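DUF3822 family protein (Bacteroides thetaiotaomicron VPI-5482, PDB 3HRG) is of unknown function but has an actin-like ATPase fold, which suggests, without proving, that it handles a nucleotide between two related domains. Local coordinates at residues Y141-P146 with A171-C176; E149-K154 with N246-Q251. One frame throughout, in Å; residues are numbered along the deposited sequence.

Contact 1 (Y141-P146 with A171-C176); sequences YSQSTP and AIDIYC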
ATOM      1  N   TYR A 141      -0.121   9.354  -1.581  1.00  6.98           N
ATOM      2  CA  TYR A 141       0.573   8.436  -0.689  1.00  7.67           C
ATOM      3  C   TYR A 141       1.025   7.202  -1.377  1.00  7.12           C
ATOM      4  O   TYR A 141       0.418   6.764  -2.330  1.00  6.97           O
ATOM      5  CB  TYR A 141      -0.362   7.921   0.404  1.00  7.59           C
ATOM      6  CG  TYR A 141      -0.935   8.999   1.282  1.00  8.88           C
ATOM      7  CD1 TYR A 141      -0.269   9.416   2.438  1.00  8.59           C
ATOM      8  CD2 TYR A 141      -2.143   9.591   0.967  1.00 10.85           C
ATOM      9  CE1 TYR A 141      -0.780  10.407   3.237  1.00 10.31           C
ATOM     10  CE2 TYR A 141      -2.669  10.589   1.752  1.00 11.72           C
ATOM     11  CZ  TYR A 141      -1.987  10.990   2.887  1.00 12.08           C
ATOM     12  OH  TYR A 141      -2.545  11.957   3.635  1.00 14.23           O
ATOM     13  N   SER A 142       2.118   6.654  -0.876  1.00  6.64           N
ATOM     14  CA  SER A 142       2.532   5.336  -1.237  1.00  6.64           C
ATOM     15  C   SER A 142       1.555   4.474  -0.471  1.00  6.63           C
ATOM     16  O   SER A 142       1.151   4.841   0.651  1.00  7.76           O
ATOM     17  CB  SER A 142       3.942   5.031  -0.684  1.00  6.75           C
ATOM     18  OG  SER A 142       4.295   3.646  -0.800  1.00  6.28           O
ATOM     19  N   GLN A 143       1.153   3.337  -1.026  1.00  7.12           N
ATOM     20  CA  GLN A 143       0.270   2.405  -0.303  1.00  7.01           C
ATOM     21  C   GLN A 143       0.971   1.943   0.994  1.00  7.37           C
ATOM     22  O   GLN A 143       0.305   1.689   2.009  1.00  8.06           O
ATOM     23  CB  GLN A 143      -0.120   1.225  -1.180  1.00  6.88           C
ATOM     24  CG  GLN A 143      -0.973   0.196  -0.477  1.00  8.67           C
ATOM     25  CD  GLN A 143      -1.209  -1.034  -1.260  1.00 12.82           C
ATOM     26  OE1 GLN A 143      -0.271  -1.617  -1.801  1.00 15.45           O
ATOM     27  NE2 GLN A 143      -2.460  -1.514  -1.259  1.00 12.00           N
ATOM     28  N   SER A 144       2.305   1.864   0.960  1.00  7.32           N
ATOM     29  CA  SER A 144       3.090   1.498   2.129  1.00  7.52           C
ATOM     30  C   SER A 144       2.918   2.430   3.347  1.00  7.46           C
ATOM     31  O   SER A 144       3.046   1.974   4.489  1.00  7.09           O
ATOM     32  CB  SER A 144       4.550   1.415   1.768  1.00  7.15           C
ATOM     33  OG  SER A 144       4.803   0.340   0.872  1.00  8.46           O
ATOM     34  N   THR A 145       2.602   3.702   3.113  1.00  7.15           N
ATOM     35  CA  THR A 145       2.437   4.669   4.212  1.00  6.98           C
ATOM     36  C   THR A 145       1.302   4.294   5.209  1.00  7.21           C
ATOM     37  O   THR A 145       1.589   4.078   6.401  1.00  7.07           O
ATOM     38  CB  THR A 145       2.355   6.074   3.653  1.00  6.66           C
ATOM     39  OG1 THR A 145       3.585   6.352   2.962  1.00  6.06           O
ATOM     40  CG2 THR A 145       2.088   7.103   4.763  1.00  5.76           C
ATOM     41  N   PRO A 146       0.033   4.207   4.752  1.00  7.84           N
ATOM     42  CA  PRO A 146      -0.984   3.751   5.695  1.00  7.65           C
ATOM     43  C   PRO A 146      -0.772   2.309   6.181  1.00  7.51           C
ATOM     44  O   PRO A 146      -1.161   2.010   7.295  1.00  7.48           O
ATOM     45  CB  PRO A 146      -2.292   3.837   4.874  1.00  7.84           C
ATOM     46  CG  PRO A 146      -1.813   3.894   3.431  1.00  7.31           C
ATOM     47  CD  PRO A 146      -0.577   4.637   3.472  1.00  7.72           C
ATOM     48  N   ALA A 171       3.900  -8.763  -7.131  1.00 13.13           N
ATOM     49  CA  ALA A 171       4.842  -8.418  -6.098  1.00 13.24           C
ATOM     50  C   ALA A 171       4.330  -8.724  -4.710  1.00 12.81           C
ATOM     51  O   ALA A 171       3.127  -8.849  -4.499  1.00 12.69           O
ATOM     52  CB  ALA A 171       5.197  -6.917  -6.182  1.00 13.00           C
ATOM     53  N   ILE A 172       5.263  -8.820  -3.779  1.00 12.00           N
ATOM     54  CA  ILE A 172       4.953  -9.019  -2.366  1.00 13.30           C
ATOM     55  C   ILE A 172       5.620  -7.839  -1.610  1.00 12.88           C
ATOM     56  O   ILE A 172       6.790  -7.518  -1.870  1.00 13.40           O
ATOM     57  CB  ILE A 172       5.390 -10.411  -1.892  1.00 13.75           C
ATOM     58  CG1 ILE A 172       4.761 -10.748  -0.534  1.00 14.67           C
ATOM     59  CG2 ILE A 172       6.954 -10.552  -1.934  1.00 12.73           C
ATOM     60  CD1 ILE A 172       4.817 -12.235  -0.187  1.00 15.74           C
ATOM     61  N   ASP A 173       4.834  -7.132  -0.800  1.00 12.48           N
ATOM     62  CA  ASP A 173       5.288  -5.994   0.006  1.00 12.65           C
ATOM     63  C   ASP A 173       5.460  -6.542   1.414  1.00 12.83           C
ATOM     64  O   ASP A 173       4.513  -7.145   1.961  1.00 13.38           O
ATOM     65  CB  ASP A 173       4.259  -4.836  -0.030  1.00 13.53           C
ATOM     66  CG  ASP A 173       3.942  -4.344  -1.451  1.00 14.14           C
ATOM     67  OD1 ASP A 173       4.800  -4.466  -2.342  1.00 14.66           O
ATOM     68  OD2 ASP A 173       2.798  -3.847  -1.700  1.00 14.59           O
ATOM     69  N   ILE A 174       6.661  -6.402   1.973  1.00 12.69           N
ATOM     70  CA  ILE A 174       6.998  -6.960   3.282  1.00 12.54           C
ATOM     71  C   ILE A 174       7.325  -5.849   4.273  1.00 12.40           C
ATOM     72  O   ILE A 174       8.164  -4.985   3.986  1.00 11.94           O
ATOM     73  CB  ILE A 174       8.147  -7.954   3.185  1.00 12.96           C
ATOM     74  CG1 ILE A 174       7.815  -9.074   2.194  1.00 14.79           C
ATOM     75  CG2 ILE A 174       8.517  -8.529   4.575  1.00 15.06           C
ATOM     76  CD1 ILE A 174       8.929 -10.086   1.986  1.00 12.79           C
ATOM     77  N   TYR A 175       6.676  -5.914   5.435  1.00 11.47           N
ATOM     78  CA  TYR A 175       6.788  -4.917   6.509  1.00 11.39           C
ATOM     79  C   TYR A 175       7.051  -5.665   7.814  1.00 11.39           C
ATOM     80  O   TYR A 175       6.199  -6.440   8.286  1.00 11.25           O
ATOM     81  CB  TYR A 175       5.518  -4.091   6.626  1.00 11.55           C
ATOM     82  CG  TYR A 175       5.070  -3.508   5.305  1.00 11.07           C
ATOM     83  CD1 TYR A 175       5.643  -2.343   4.800  1.00 11.34           C
ATOM     84  CD2 TYR A 175       4.103  -4.150   4.541  1.00 12.46           C
ATOM     85  CE1 TYR A 175       5.233  -1.796   3.556  1.00 11.01           C
ATOM     86  CE2 TYR A 175       3.654  -3.601   3.310  1.00 12.55           C
ATOM     87  CZ  TYR A 175       4.248  -2.444   2.825  1.00 12.75           C
ATOM     88  OH  TYR A 175       3.854  -1.932   1.610  1.00 11.94           O
ATOM     89  N   CYS A 176       8.212  -5.422   8.413  1.00 11.15           N
ATOM     90  CA  CYS A 176       8.613  -6.138   9.629  1.00 11.04           C
ATOM     91  C   CYS A 176       8.716  -5.220  10.834  1.00 10.79           C
ATOM     92  O   CYS A 176       9.220  -4.103  10.713  1.00  9.99           O
ATOM     93  CB  CYS A 176       9.952  -6.861   9.412  1.00 11.16           C
ATOM     94  SG  CYS A 176       9.844  -8.087   8.130  1.00 14.83           S
TER
HETATM   95  O   HOH W   1       0.278  -4.080  -0.840  1.00 17.76           O
HETATM   96  O   HOH W   2       2.540  -1.165  -2.573  1.00 19.09           O
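Three groups reach D173 OD2, two waters and the guanidinium of R168, and the two waters link it to Q143. The first water donates to both D173 OD2 and Q143 OE1, at 2.7 Å each; the second bridges the same two oxygens but has other acceptors in reach, so its share is less certain. R168 makes a salt bridge to OD2, while S187 bonds the other oxygen, OD1. OE1 of Q143 and OD2 of D173 stay 3.8 Å apart, with amide and carboxylate planes turned 77° to each other. Two acceptors cannot bond each other directly, and the waters supply the protons between them. An extended side chain, CG anti to the backbone N (chi1 177°), brings the Q143 amide this far. The direct link is a 2.6 Å hydrogen bond between S144 OG and Y175 OH, in which either could be the donor; S144 OG lies in the plane of the Y175 ring, at its edge. S144 CB follows at 3.7 Å from Y175 CE1. A phenylalanine in place of Y175 would probably leave S144 OG without its phenolic mate in a buried setting. F78 of strand 78-82 touches both S144 and Y175. Strand 139-142, at the edge of the first five-stranded sheet, thus passes into helix 144-154 against strand 171-178 of the second sheet, whose other face, through I172 and I174, packs on helix 193-206.

Contact 2 (E149-K154 with N246-Q251); sequences EYFSIK and NNIDMQ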
ATOM      1  N   GLU A 149       1.663   2.425   9.160  1.00  8.48           N
ATOM      2  CA  GLU A 149       1.019   2.978  10.358  1.00  8.86           C
ATOM      3  C   GLU A 149       0.059   1.964  11.011  1.00  8.29           C
ATOM      4  O   GLU A 149       0.029   1.791  12.236  1.00  7.99           O
ATOM      5  CB  GLU A 149       0.270   4.270  10.043  1.00  9.57           C
ATOM      6  CG  GLU A 149       1.184   5.318   9.486  1.00 12.98           C
ATOM      7  CD  GLU A 149       0.600   6.702   9.455  1.00 19.04           C
ATOM      8  OE1 GLU A 149      -0.572   6.886   9.843  1.00 21.62           O
ATOM      9  OE2 GLU A 149       1.362   7.614   9.065  1.00 24.49           O
ATOM     10  N   TYR A 150      -0.725   1.308  10.183  1.00  7.77           N
ATOM     11  CA  TYR A 150      -1.680   0.310  10.641  1.00  7.70           C
ATOM     12  C   TYR A 150      -0.979  -0.918  11.259  1.00  7.06           C
ATOM     13  O   TYR A 150      -1.293  -1.330  12.370  1.00  7.22           O
ATOM     14  CB  TYR A 150      -2.539  -0.127   9.459  1.00  7.64           C
ATOM     15  CG  TYR A 150      -3.609  -1.151   9.775  1.00  7.83           C
ATOM     16  CD1 TYR A 150      -4.822  -0.764  10.317  1.00  9.42           C
ATOM     17  CD2 TYR A 150      -3.413  -2.509   9.494  1.00  9.83           C
ATOM     18  CE1 TYR A 150      -5.841  -1.702  10.592  1.00  9.75           C
ATOM     19  CE2 TYR A 150      -4.416  -3.464   9.782  1.00  9.19           C
ATOM     20  CZ  TYR A 150      -5.626  -3.033  10.313  1.00 10.78           C
ATOM     21  OH  TYR A 150      -6.618  -3.919  10.593  1.00 13.05           O
ATOM     22  N   PHE A 151      -0.065  -1.512  10.520  1.00  7.41           N
ATOM     23  CA  PHE A 151       0.660  -2.684  11.016  1.00  7.16           C
ATOM     24  C   PHE A 151       1.532  -2.361  12.258  1.00  7.33           C
ATOM     25  O   PHE A 151       1.675  -3.191  13.137  1.00  6.75           O
ATOM     26  CB  PHE A 151       1.531  -3.295   9.944  1.00  7.28           C
ATOM     27  CG  PHE A 151       0.772  -3.882   8.750  1.00  6.72           C
ATOM     28  CD1 PHE A 151      -0.372  -4.646   8.899  1.00  7.20           C
ATOM     29  CD2 PHE A 151       1.317  -3.767   7.479  1.00  6.74           C
ATOM     30  CE1 PHE A 151      -0.989  -5.223   7.789  1.00  8.15           C
ATOM     31  CE2 PHE A 151       0.696  -4.331   6.349  1.00  6.05           C
ATOM     32  CZ  PHE A 151      -0.446  -5.060   6.503  1.00  7.50           C
ATOM     33  N   SER A 152       2.074  -1.159  12.336  1.00  7.67           N
ATOM     34  CA  SER A 152       2.851  -0.756  13.506  1.00  8.76           C
ATOM     35  C   SER A 152       2.011  -0.928  14.789  1.00  8.75           C
ATOM     36  O   SER A 152       2.474  -1.485  15.768  1.00  9.37           O
ATOM     37  CB  SER A 152       3.326   0.695  13.389  1.00  8.56           C
ATOM     38  OG  SER A 152       3.877   1.136  14.633  1.00 10.23           O
ATOM     39  N   ILE A 153       0.764  -0.492  14.732  1.00  9.23           N
ATOM     40  CA  ILE A 153      -0.146  -0.543  15.888  1.00  9.31           C
ATOM     41  C   ILE A 153      -0.525  -1.990  16.175  1.00  9.65           C
ATOM     42  O   ILE A 153      -0.465  -2.422  17.331  1.00  9.77           O
ATOM     43  CB  ILE A 153      -1.398   0.331  15.657  1.00  9.45           C
ATOM     44  CG1 ILE A 153      -1.004   1.809  15.458  1.00  9.24           C
ATOM     45  CG2 ILE A 153      -2.354   0.218  16.829  1.00  9.11           C
ATOM     46  CD1 ILE A 153      -2.149   2.742  15.057  1.00  8.49           C
ATOM     47  N   LYS A 154      -0.848  -2.755  15.128  1.00  9.70           N
ATOM     48  CA  LYS A 154      -1.195  -4.163  15.289  1.00 10.57           C
ATOM     49  C   LYS A 154      -0.043  -4.998  15.854  1.00 10.44           C
ATOM     50  O   LYS A 154      -0.287  -5.943  16.594  1.00 10.70           O
ATOM     51  CB  LYS A 154      -1.635  -4.823  13.953  1.00 10.73           C
ATOM     52  CG  LYS A 154      -2.931  -4.355  13.341  1.00 12.12           C
ATOM     53  CD  LYS A 154      -4.141  -4.453  14.298  1.00 13.87           C
ATOM     54  CE  LYS A 154      -5.398  -3.938  13.643  1.00 14.66           C
ATOM     55  NZ  LYS A 154      -6.485  -3.721  14.618  1.00 17.37           N
ATOM     56  N   ASN A 246      -8.338  -9.343   2.255  1.00 18.16           N
ATOM     57  CA  ASN A 246      -8.130  -8.509   1.095  1.00 18.57           C
ATOM     58  C   ASN A 246      -8.492  -7.070   1.439  1.00 19.03           C
ATOM     59  O   ASN A 246      -9.101  -6.795   2.483  1.00 19.07           O
ATOM     60  CB  ASN A 246      -8.971  -9.008  -0.091  1.00 18.49           C
ATOM     61  N   ASN A 247      -8.077  -6.155   0.567  1.00 19.33           N
ATOM     62  CA  ASN A 247      -8.381  -4.728   0.690  1.00 19.53           C
ATOM     63  C   ASN A 247      -8.106  -4.081   2.060  1.00 19.55           C
ATOM     64  O   ASN A 247      -8.827  -3.182   2.503  1.00 19.33           O
ATOM     65  CB  ASN A 247      -9.839  -4.522   0.244  1.00 19.60           C
ATOM     66  CG  ASN A 247     -10.075  -5.022  -1.181  1.00 20.04           C
ATOM     67  OD1 ASN A 247      -9.350  -4.647  -2.105  1.00 20.44           O
ATOM     68  ND2 ASN A 247     -11.096  -5.862  -1.364  1.00 20.32           N
ATOM     69  N   ILE A 248      -7.027  -4.529   2.707  1.00 19.83           N
ATOM     70  CA  ILE A 248      -6.617  -4.002   4.023  1.00 19.92           C
ATOM     71  C   ILE A 248      -6.172  -2.507   3.951  1.00 19.92           C
ATOM     72  O   ILE A 248      -6.268  -1.767   4.950  1.00 19.49           O
ATOM     73  CB  ILE A 248      -5.528  -4.931   4.663  1.00 20.11           C
ATOM     74  CG1 ILE A 248      -5.334  -4.612   6.143  1.00 20.45           C
ATOM     75  CG2 ILE A 248      -4.201  -4.866   3.886  1.00 19.44           C
ATOM     76  CD1 ILE A 248      -4.461  -5.650   6.849  1.00 20.34           C
ATOM     77  N   ASP A 249      -5.698  -2.101   2.762  1.00 19.92           N
ATOM     78  CA  ASP A 249      -5.264  -0.725   2.440  1.00 20.12           C
ATOM     79  C   ASP A 249      -6.220   0.401   2.841  1.00 19.62           C
ATOM     80  O   ASP A 249      -5.779   1.418   3.388  1.00 19.51           O
ATOM     81  CB  ASP A 249      -5.059  -0.591   0.924  1.00 20.41           C
ATOM     82  CG  ASP A 249      -6.343  -0.913   0.123  1.00 21.78           C
ATOM     83  OD1 ASP A 249      -6.802  -2.069   0.125  1.00 21.65           O
ATOM     84  OD2 ASP A 249      -6.919  -0.004  -0.501  1.00 25.66           O
HETATM   85  N   MSE A 250      -7.512   0.223   2.539  1.00 19.19           N
HETATM   86  CA  MSE A 250      -8.556   1.227   2.834  1.00 18.74           C
HETATM   87  C   MSE A 250      -8.854   1.177   4.326  1.00 19.28           C
HETATM   88  O   MSE A 250      -9.111   2.225   4.944  1.00 19.32           O
HETATM   89  CB  MSE A 250      -9.861   0.978   2.047  1.00 18.08           C
HETATM   90  CG  MSE A 250      -9.838   1.182   0.521  1.00 15.48           C
HETATM   91 SE   MSE A 250      -9.444   3.006  -0.070  0.75  7.84          SE
HETATM   92  CE  MSE A 250      -9.808   2.850  -1.995  1.00  6.70           C
ATOM     93  N   GLN A 251      -8.864  -0.047   4.880  1.00 19.51           N
ATOM     94  CA  GLN A 251      -9.047  -0.261   6.316  1.00 19.91           C
ATOM     95  C   GLN A 251      -7.902   0.481   7.021  1.00 19.98           C
ATOM     96  O   GLN A 251      -8.142   1.229   7.981  1.00 19.97           O
ATOM     97  CB  GLN A 251      -9.043  -1.754   6.670  1.00 19.89           C
TER
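Helices 144-154 and 248-255 come together near the end of one and the start of the other, and the closest alpha carbons, those of Y150 and Q251, are 8.6 Å apart, so side chains rather than backbones make the junction. The work then falls to one methyl group. I248 CD1 reaches Y150 CE2 at 3.7 Å and F151 CE1 at 3.6 Å, meeting both rings obliquely. Its chain is stretched out, with CG1 anti to the backbone N (chi1 -166°) and CD1 continuing the line, which is why the tip, and not CG2, arrives first. Behind the tip, I248 CG1 lies 3.9 Å from Y150 CE2. The two aromatic residues are neighbours in sequence yet leave the helix in different directions: Y150 starts out toward the other segment, with CG anti to its own backbone N (chi1 -179°), whereas F151 brings only the far end of its ring near. One face of the Y150 ring carries K154 CG, 3.9 Å above its plane and offset toward the rim, one helical turn on. F151 is held further by a stack with Y164 and by F177 of strand 171-178; I248 also rests on M242. Beyond the apolar patch, D249 makes a salt bridge to R16, and selenomethionine M250 lies on strands 12-17 and 22-28. The C-terminal helix therefore touches both halves of the molecule, an arrangement consistent with the actin-like fold, in which two related domains are joined by crossing segments at the base of a cleft.

How the contacts relate
Both contacts are buried and both draw on helix 144-154: contact 1 uses its beginning, contact 2 its later part. Contact 1 lies nearer the middle of the chain, about 4 Å from its centre against about 9 Å, and is the polar one, with hydroxyls, carboxylate and water close to a bound unidentified ligand. Contact 2 is apolar and borders more accessible residues. Their centres are 10 Å apart, and they meet twice: Y175 CD2 packs on F151 CE2 at 3.9 Å, and Q143 NE2 lies 3.5 Å from D249 CB. Together they tie one helix to a strand of the second sheet and to the C-terminal helix.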